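Local coordinates for protein amidohydrolase (Thermotoga maritima, PDB 3OOQ) that is an amidohydrolase-family protein, possibly an allantoinase, that probably hydrolyses amide or related bonds, at residues E250-L262 and L283-D297. Sequence-based numbering, arbitrary orientation.
Sequences EHGTEAYKISKVL and LKDLTMETIAKLLKD
Y256 reaches across to D285, in the loop before helix 290-297, and illustrates how a tyrosine can pack with its ring and bond through its hydroxyl. With CG lodged between the backbone N and the carbonyl carbon (chi1 72°), the ring is directed at 283-297, T287 CG2 near CE2, and its OH donates to D285 O at 3.2 Å, in the carbonyl plane and on a lone pair. T290 OG1, buried without a polar partner, sits 3.7 Å from Y256 CB. K257 CG lies on one face of the ring, 3.6 Å above its plane, and the extended lysine chain carries NZ on to D285 OD2, a 2.7 Å salt bridge using the anti lone pair. Beside it T253 lays CG2 3.7 Å from L286 CA. At the far end S259 OG donates to D297 OD2 at 2.7 Å from above the carboxylate plane, while L294 CD2 packs 3.6 Å from S259 CB. Both segments belong to the TIM-barrel-like catalytic domain of the amidohydrolase fold, joining the βα loop after strand 247-249, and its short helix, to the next outer-layer helix. K257 NZ also makes a weak bond to E254 OE2 and a hydrogen bond to OE1 of Q100 of the second subunit, probably easing the closeness of the two carboxylates. A230 N and Q100 NE2 of that subunit hold E254 OE1, leaving OE2 for K257 and a water shared with D285 N. Other waters link T253 O to T287 N and Y256 O to D297 OD2. T287 OG1 caps the turn into helix 290-297 by accepting from E289 N. T253 OG1 bonds to H228, beside H63, H226, H251 and D306, a cluster whose counterparts in related amidohydrolases bind metal.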
ATOM      1  N   GLU F 250     -34.031  14.200  -9.074  1.00 20.26           N
ATOM      2  CA  GLU F 250     -34.183  12.783  -8.743  1.00 20.48           C
ATOM      3  C   GLU F 250     -34.129  12.593  -7.234  1.00 19.77           C
ATOM      4  O   GLU F 250     -33.267  13.169  -6.564  1.00 18.73           O
ATOM      5  CB  GLU F 250     -33.082  11.920  -9.380  1.00 21.19           C
ATOM      6  CG  GLU F 250     -32.681  12.263 -10.793  1.00 24.89           C
ATOM      7  CD  GLU F 250     -33.858  12.280 -11.760  1.00 23.73           C
ATOM      8  OE1 GLU F 250     -33.877  13.195 -12.605  1.00 25.68           O
ATOM      9  OE2 GLU F 250     -34.757  11.398 -11.668  1.00 25.56           O
ATOM     10  N   HIS F 251     -35.030  11.752  -6.726  1.00 20.67           N
ATOM     11  CA  HIS F 251     -35.232  11.486  -5.285  1.00 22.54           C
ATOM     12  C   HIS F 251     -35.860  12.684  -4.558  1.00 23.00           C
ATOM     13  O   HIS F 251     -36.976  12.574  -4.035  1.00 23.40           O
ATOM     14  CB  HIS F 251     -33.958  11.020  -4.579  1.00 24.15           C
ATOM     15  CG  HIS F 251     -33.158  10.026  -5.362  1.00 27.53           C
ATOM     16  ND1 HIS F 251     -33.602   8.743  -5.608  1.00 25.98           N
ATOM     17  CD2 HIS F 251     -31.940  10.125  -5.950  1.00 25.84           C
ATOM     18  CE1 HIS F 251     -32.693   8.094  -6.321  1.00 27.10           C
ATOM     19  NE2 HIS F 251     -31.673   8.907  -6.536  1.00 26.72           N
ATOM     20  N   GLY F 252     -35.142  13.808  -4.510  1.00 21.93           N
ATOM     21  CA  GLY F 252     -35.667  15.042  -3.907  1.00 21.80           C
ATOM     22  C   GLY F 252     -36.208  14.808  -2.505  1.00 21.77           C
ATOM     23  O   GLY F 252     -37.268  15.315  -2.134  1.00 21.58           O
ATOM     24  N   THR F 253     -35.455  14.041  -1.728  1.00 20.92           N
ATOM     25  CA  THR F 253     -35.864  13.611  -0.393  1.00 20.68           C
ATOM     26  C   THR F 253     -36.422  14.754   0.472  1.00 20.78           C
ATOM     27  O   THR F 253     -37.442  14.572   1.133  1.00 21.48           O
ATOM     28  CB  THR F 253     -34.690  12.886   0.295  1.00 20.64           C
ATOM     29  OG1 THR F 253     -34.438  11.670  -0.417  1.00 24.24           O
ATOM     30  CG2 THR F 253     -34.999  12.544   1.741  1.00 23.00           C
ATOM     31  N   GLU F 254     -35.773  15.925   0.434  1.00 19.80           N
ATOM     32  CA  GLU F 254     -36.215  17.084   1.205  1.00 19.53           C
ATOM     33  C   GLU F 254     -36.927  18.149   0.374  1.00 19.84           C
ATOM     34  O   GLU F 254     -37.064  19.293   0.827  1.00 19.79           O
ATOM     35  CB  GLU F 254     -35.032  17.698   1.972  1.00 19.53           C
ATOM     36  CG  GLU F 254     -34.437  16.750   2.995  1.00 19.94           C
ATOM     37  CD  GLU F 254     -33.484  17.430   3.955  1.00 20.44           C
ATOM     38  OE1 GLU F 254     -33.023  18.563   3.675  1.00 20.42           O
ATOM     39  OE2 GLU F 254     -33.212  16.820   5.012  1.00 21.13           O
ATOM     40  N   ALA F 255     -37.394  17.774  -0.824  1.00 20.01           N
ATOM     41  CA  ALA F 255     -38.123  18.694  -1.713  1.00 21.13           C
ATOM     42  C   ALA F 255     -39.341  19.312  -1.016  1.00 22.28           C
ATOM     43  O   ALA F 255     -39.712  20.458  -1.298  1.00 21.95           O
ATOM     44  CB  ALA F 255     -38.541  17.993  -3.023  1.00 20.82           C
ATOM     45  N   TYR F 256     -39.930  18.564  -0.083  1.00 23.30           N
ATOM     46  CA  TYR F 256     -41.097  19.037   0.643  1.00 25.12           C
ATOM     47  C   TYR F 256     -40.806  20.290   1.478  1.00 26.82           C
ATOM     48  O   TYR F 256     -41.708  21.087   1.747  1.00 28.31           O
ATOM     49  CB  TYR F 256     -41.708  17.914   1.488  1.00 25.57           C
ATOM     50  CG  TYR F 256     -40.912  17.511   2.718  1.00 28.35           C
ATOM     51  CD1 TYR F 256     -41.046  18.207   3.929  1.00 26.01           C
ATOM     52  CD2 TYR F 256     -40.049  16.411   2.681  1.00 25.74           C
ATOM     53  CE1 TYR F 256     -40.316  17.824   5.063  1.00 28.80           C
ATOM     54  CE2 TYR F 256     -39.324  16.018   3.809  1.00 28.16           C
ATOM     55  CZ  TYR F 256     -39.458  16.727   4.991  1.00 26.11           C
ATOM     56  OH  TYR F 256     -38.742  16.321   6.105  1.00 29.23           O
ATOM     57  N   LYS F 257     -39.550  20.478   1.871  1.00 26.45           N
ATOM     58  CA  LYS F 257     -39.174  21.662   2.624  1.00 26.86           C
ATOM     59  C   LYS F 257     -39.136  22.898   1.727  1.00 26.52           C
ATOM     60  O   LYS F 257     -39.210  24.008   2.210  1.00 27.88           O
ATOM     61  CB  LYS F 257     -37.826  21.458   3.329  1.00 27.90           C
ATOM     62  CG  LYS F 257     -37.785  20.259   4.257  1.00 28.77           C
ATOM     63  CD  LYS F 257     -36.417  20.071   4.889  1.00 29.00           C
ATOM     64  CE  LYS F 257     -36.481  18.997   5.960  1.00 28.70           C
ATOM     65  NZ  LYS F 257     -35.146  18.723   6.573  1.00 30.31           N
ATOM     66  N   ILE F 258     -39.044  22.714   0.418  1.00 25.63           N
ATOM     67  CA  ILE F 258     -38.945  23.857  -0.490  1.00 25.99           C
ATOM     68  C   ILE F 258     -39.926  23.725  -1.637  1.00 25.62           C
ATOM     69  O   ILE F 258     -39.673  24.189  -2.754  1.00 25.62           O
ATOM     70  CB  ILE F 258     -37.497  24.015  -1.031  1.00 26.79           C
ATOM     71  CG1 ILE F 258     -37.044  22.715  -1.700  1.00 21.29           C
ATOM     72  CG2 ILE F 258     -36.545  24.415   0.114  1.00 22.06           C
ATOM     73  CD1 ILE F 258     -35.824  22.839  -2.611  1.00 27.19           C
ATOM     74  N   SER F 259     -41.062  23.103  -1.349  1.00 25.75           N
ATOM     75  CA  SER F 259     -42.041  22.756  -2.379  1.00 26.50           C
ATOM     76  C   SER F 259     -42.623  23.973  -3.120  1.00 27.60           C
ATOM     77  O   SER F 259     -42.898  23.899  -4.319  1.00 27.58           O
ATOM     78  CB  SER F 259     -43.157  21.891  -1.786  1.00 25.69           C
ATOM     79  OG  SER F 259     -43.658  22.463  -0.592  1.00 29.66           O
ATOM     80  N   LYS F 260     -42.785  25.089  -2.414  1.00 29.05           N
ATOM     81  CA  LYS F 260     -43.322  26.310  -3.030  1.00 30.46           C
ATOM     82  C   LYS F 260     -42.434  26.753  -4.173  1.00 28.94           C
ATOM     83  O   LYS F 260     -42.923  27.053  -5.264  1.00 28.62           O
ATOM     84  CB  LYS F 260     -43.485  27.435  -2.001  1.00 33.20           C
ATOM     85  CG  LYS F 260     -44.874  27.492  -1.320  1.00 54.73           C
ATOM     86  CD  LYS F 260     -45.316  26.147  -0.704  1.00 36.45           C
ATOM     87  CE  LYS F 260     -46.205  26.367   0.533  1.00 54.85           C
ATOM     88  NZ  LYS F 260     -47.499  27.034   0.185  1.00 38.61           N
ATOM     89  N   VAL F 261     -41.124  26.724  -3.940  1.00 28.10           N
ATOM     90  CA  VAL F 261     -40.169  27.086  -4.976  1.00 27.49           C
ATOM     91  C   VAL F 261     -40.230  26.145  -6.168  1.00 26.64           C
ATOM     92  O   VAL F 261     -40.231  26.602  -7.310  1.00 27.01           O
ATOM     93  CB  VAL F 261     -38.723  27.178  -4.416  1.00 27.98           C
ATOM     94  CG1 VAL F 261     -37.778  27.693  -5.479  1.00 34.37           C
ATOM     95  CG2 VAL F 261     -38.710  28.121  -3.231  1.00 34.81           C
ATOM     96  N   LEU F 262     -40.291  24.838  -5.908  1.00 25.96           N
ATOM     97  CA  LEU F 262     -40.347  23.844  -6.976  1.00 25.35           C
ATOM     98  C   LEU F 262     -41.609  24.011  -7.826  1.00 25.13           C
ATOM     99  O   LEU F 262     -41.542  23.951  -9.059  1.00 24.75           O
ATOM    100  CB  LEU F 262     -40.245  22.413  -6.404  1.00 25.08           C
ATOM    101  CG  LEU F 262     -38.961  22.101  -5.598  1.00 30.33           C
ATOM    102  CD1 LEU F 262     -39.010  20.706  -5.036  1.00 25.11           C
ATOM    103  CD2 LEU F 262     -37.739  22.235  -6.430  1.00 24.35           C
ATOM    104  N   LEU F 283     -30.515  11.197   4.111  1.00 19.31           N
ATOM    105  CA  LEU F 283     -31.840  10.567   4.075  1.00 20.07           C
ATOM    106  C   LEU F 283     -32.592  10.652   5.407  1.00 21.09           C
ATOM    107  O   LEU F 283     -33.690  10.109   5.526  1.00 21.77           O
ATOM    108  CB  LEU F 283     -31.721   9.092   3.640  1.00 19.78           C
ATOM    109  CG  LEU F 283     -31.062   8.821   2.285  1.00 28.87           C
ATOM    110  CD1 LEU F 283     -31.160   7.346   1.887  1.00 20.34           C
ATOM    111  CD2 LEU F 283     -31.691   9.672   1.215  1.00 20.19           C
ATOM    112  N   LYS F 284     -32.028  11.327   6.407  1.00 22.42           N
ATOM    113  CA  LYS F 284     -32.639  11.327   7.758  1.00 24.40           C
ATOM    114  C   LYS F 284     -34.100  11.825   7.827  1.00 24.33           C
ATOM    115  O   LYS F 284     -34.864  11.354   8.668  1.00 24.35           O
ATOM    116  CB  LYS F 284     -31.776  12.093   8.770  1.00 25.76           C
ATOM    117  CG  LYS F 284     -31.904  13.604   8.729  1.00 33.61           C
ATOM    118  CD  LYS F 284     -31.111  14.272   9.876  1.00 28.38           C
ATOM    119  CE  LYS F 284     -31.668  15.655  10.201  1.00 34.80           C
ATOM    120  NZ  LYS F 284     -30.598  16.614  10.639  1.00 30.29           N
ATOM    121  N   ASP F 285     -34.472  12.771   6.963  1.00 24.32           N
ATOM    122  CA  ASP F 285     -35.846  13.311   6.946  1.00 25.48           C
ATOM    123  C   ASP F 285     -36.730  12.760   5.819  1.00 24.99           C
ATOM    124  O   ASP F 285     -37.765  13.355   5.486  1.00 25.08           O
ATOM    125  CB  ASP F 285     -35.830  14.851   6.907  1.00 27.32           C
ATOM    126  CG  ASP F 285     -35.458  15.463   8.250  1.00 27.29           C
ATOM    127  OD1 ASP F 285     -35.514  14.761   9.273  1.00 29.33           O
ATOM    128  OD2 ASP F 285     -35.106  16.650   8.297  1.00 29.23           O
ATOM    129  N   LEU F 286     -36.329  11.638   5.229  1.00 24.24           N
ATOM    130  CA  LEU F 286     -37.172  10.954   4.243  1.00 24.86           C
ATOM    131  C   LEU F 286     -38.508  10.593   4.885  1.00 24.05           C
ATOM    132  O   LEU F 286     -38.549  10.111   6.007  1.00 22.94           O
ATOM    133  CB  LEU F 286     -36.465   9.695   3.694  1.00 26.11           C
ATOM    134  CG  LEU F 286     -37.132   8.692   2.744  1.00 18.94           C
ATOM    135  CD1 LEU F 286     -36.057   7.860   2.059  1.00 27.71           C
ATOM    136  CD2 LEU F 286     -37.993   7.733   3.492  1.00 27.74           C
ATOM    137  N   THR F 287     -39.598  10.855   4.170  1.00 24.93           N
ATOM    138  CA  THR F 287     -40.938  10.502   4.635  1.00 25.90           C
ATOM    139  C   THR F 287     -41.843  10.193   3.451  1.00 26.85           C
ATOM    140  O   THR F 287     -41.779  10.850   2.395  1.00 25.36           O
ATOM    141  CB  THR F 287     -41.580  11.595   5.539  1.00 26.37           C
ATOM    142  OG1 THR F 287     -42.961  11.260   5.777  1.00 23.46           O
ATOM    143  CG2 THR F 287     -41.495  12.989   4.882  1.00 22.62           C
HETATM  144  N   MSE F 288     -42.677   9.177   3.629  1.00 28.94           N
HETATM  145  CA  MSE F 288     -43.655   8.824   2.620  1.00 32.02           C
HETATM  146  C   MSE F 288     -44.743   9.895   2.468  1.00 29.74           C
HETATM  147  O   MSE F 288     -45.449   9.937   1.455  1.00 28.78           O
HETATM  148  CB  MSE F 288     -44.275   7.485   2.951  1.00 37.50           C
HETATM  149  CG  MSE F 288     -44.715   6.772   1.724  1.00 46.60           C
HETATM  150 SE   MSE F 288     -44.320   4.929   1.963  1.00 47.14          SE
HETATM  151  CE  MSE F 288     -44.064   4.466   0.104  1.00 46.66           C
ATOM    152  N   GLU F 289     -44.849  10.759   3.476  1.00 28.77           N
ATOM    153  CA  GLU F 289     -45.737  11.919   3.441  1.00 28.82           C
ATOM    154  C   GLU F 289     -45.405  12.926   2.351  1.00 27.91           C
ATOM    155  O   GLU F 289     -46.228  13.787   2.023  1.00 28.35           O
ATOM    156  CB  GLU F 289     -45.701  12.631   4.782  1.00 29.78           C
ATOM    157  CG  GLU F 289     -46.312  11.832   5.914  1.00 44.93           C
ATOM    158  CD  GLU F 289     -46.560  12.688   7.131  1.00 31.49           C
ATOM    159  OE1 GLU F 289     -45.783  13.635   7.367  1.00 45.50           O
ATOM    160  OE2 GLU F 289     -47.539  12.420   7.845  1.00 45.84           O
ATOM    161  N   THR F 290     -44.200  12.823   1.801  1.00 26.92           N
ATOM    162  CA  THR F 290     -43.750  13.718   0.748  1.00 26.16           C
ATOM    163  C   THR F 290     -44.657  13.658  -0.501  1.00 24.45           C
ATOM    164  O   THR F 290     -44.883  14.671  -1.166  1.00 23.50           O
ATOM    165  CB  THR F 290     -42.244  13.470   0.397  1.00 26.12           C
ATOM    166  OG1 THR F 290     -41.690  14.649  -0.186  1.00 45.48           O
ATOM    167  CG2 THR F 290     -42.066  12.318  -0.580  1.00 44.38           C
ATOM    168  N   ILE F 291     -45.191  12.476  -0.803  1.00 22.98           N
ATOM    169  CA  ILE F 291     -46.090  12.337  -1.937  1.00 23.10           C
ATOM    170  C   ILE F 291     -47.259  13.336  -1.782  1.00 23.71           C
ATOM    171  O   ILE F 291     -47.436  14.233  -2.610  1.00 23.06           O
ATOM    172  CB  ILE F 291     -46.571  10.880  -2.114  1.00 23.59           C
ATOM    173  CG1 ILE F 291     -45.405   9.987  -2.603  1.00 22.88           C
ATOM    174  CG2 ILE F 291     -47.781  10.813  -3.075  1.00 23.26           C
ATOM    175  CD1 ILE F 291     -45.673   8.497  -2.510  1.00 23.01           C
ATOM    176  N   ALA F 292     -47.993  13.201  -0.687  1.00 24.43           N
ATOM    177  CA  ALA F 292     -49.102  14.094  -0.351  1.00 25.33           C
ATOM    178  C   ALA F 292     -48.670  15.551  -0.382  1.00 26.07           C
ATOM    179  O   ALA F 292     -49.342  16.392  -0.996  1.00 26.60           O
ATOM    180  CB  ALA F 292     -49.646  13.743   1.032  1.00 25.42           C
ATOM    181  N   LYS F 293     -47.539  15.844   0.269  1.00 25.83           N
ATOM    182  CA  LYS F 293     -47.117  17.213   0.451  1.00 26.56           C
ATOM    183  C   LYS F 293     -46.827  17.878  -0.888  1.00 26.21           C
ATOM    184  O   LYS F 293     -47.269  19.005  -1.135  1.00 26.70           O
ATOM    185  CB  LYS F 293     -45.913  17.305   1.387  1.00 27.87           C
ATOM    186  CG  LYS F 293     -46.239  16.886   2.807  1.00 33.08           C
ATOM    187  CD  LYS F 293     -45.010  16.834   3.698  1.00 30.58           C
ATOM    188  CE  LYS F 293     -45.439  16.736   5.157  1.00 34.31           C
ATOM    189  NZ  LYS F 293     -44.697  17.713   5.970  1.00 32.87           N
ATOM    190  N   LEU F 294     -46.114  17.178  -1.754  1.00 24.81           N
ATOM    191  CA  LEU F 294     -45.747  17.749  -3.039  1.00 24.96           C
ATOM    192  C   LEU F 294     -46.976  17.881  -3.923  1.00 26.10           C
ATOM    193  O   LEU F 294     -47.185  18.931  -4.522  1.00 25.63           O
ATOM    194  CB  LEU F 294     -44.630  16.941  -3.704  1.00 24.28           C
ATOM    195  CG  LEU F 294     -43.297  17.002  -2.935  1.00 30.66           C
ATOM    196  CD1 LEU F 294     -42.203  16.199  -3.610  1.00 24.14           C
ATOM    197  CD2 LEU F 294     -42.847  18.452  -2.755  1.00 24.71           C
ATOM    198  N   LEU F 295     -47.809  16.839  -3.968  1.00 27.20           N
ATOM    199  CA  LEU F 295     -49.091  16.937  -4.681  1.00 28.51           C
ATOM    200  C   LEU F 295     -49.893  18.179  -4.268  1.00 29.41           C
ATOM    201  O   LEU F 295     -50.347  18.941  -5.117  1.00 29.05           O
ATOM    202  CB  LEU F 295     -49.925  15.657  -4.539  1.00 28.51           C
ATOM    203  CG  LEU F 295     -49.368  14.433  -5.281  1.00 31.69           C
ATOM    204  CD1 LEU F 295     -50.122  13.160  -4.928  1.00 28.30           C
ATOM    205  CD2 LEU F 295     -49.357  14.660  -6.790  1.00 28.51           C
ATOM    206  N   LYS F 296     -50.031  18.378  -2.963  1.00 30.82           N
ATOM    207  CA  LYS F 296     -50.764  19.510  -2.401  1.00 32.54           C
ATOM    208  C   LYS F 296     -50.199  20.889  -2.816  1.00 33.04           C
ATOM    209  O   LYS F 296     -50.955  21.822  -3.101  1.00 32.81           O
ATOM    210  CB  LYS F 296     -50.787  19.375  -0.875  1.00 33.72           C
ATOM    211  CG  LYS F 296     -51.606  20.411  -0.142  1.00 50.28           C
ATOM    212  CD  LYS F 296     -51.566  20.143   1.356  1.00 36.42           C
ATOM    213  CE  LYS F 296     -51.947  21.398   2.134  1.00 51.18           C
ATOM    214  NZ  LYS F 296     -51.749  21.246   3.611  1.00 38.33           N
ATOM    215  N   ASP F 297     -48.874  21.006  -2.834  1.00 32.83           N
ATOM    216  CA  ASP F 297     -48.205  22.245  -3.224  1.00 32.79           C
ATOM    217  C   ASP F 297     -48.016  22.391  -4.735  1.00 30.84           C
ATOM    218  O   ASP F 297     -47.420  23.348  -5.191  1.00 30.86           O
ATOM    219  CB  ASP F 297     -46.877  22.391  -2.467  1.00 34.62           C
ATOM    220  CG  ASP F 297     -47.081  22.519  -0.959  1.00 49.64           C
ATOM    221  OD1 ASP F 297     -48.102  23.119  -0.559  1.00 36.80           O
ATOM    222  OD2 ASP F 297     -46.241  22.011  -0.173  1.00 36.38           O
TER
HETATM  223  O   HOH W   1     -38.973  12.275   1.583  1.00 15.42           O
HETATM  224  O   HOH W   2     -33.242  14.114   4.922  1.00 13.87           O
HETATM  225  O   HOH W   3     -44.452  20.287   1.948  1.00 28.74           O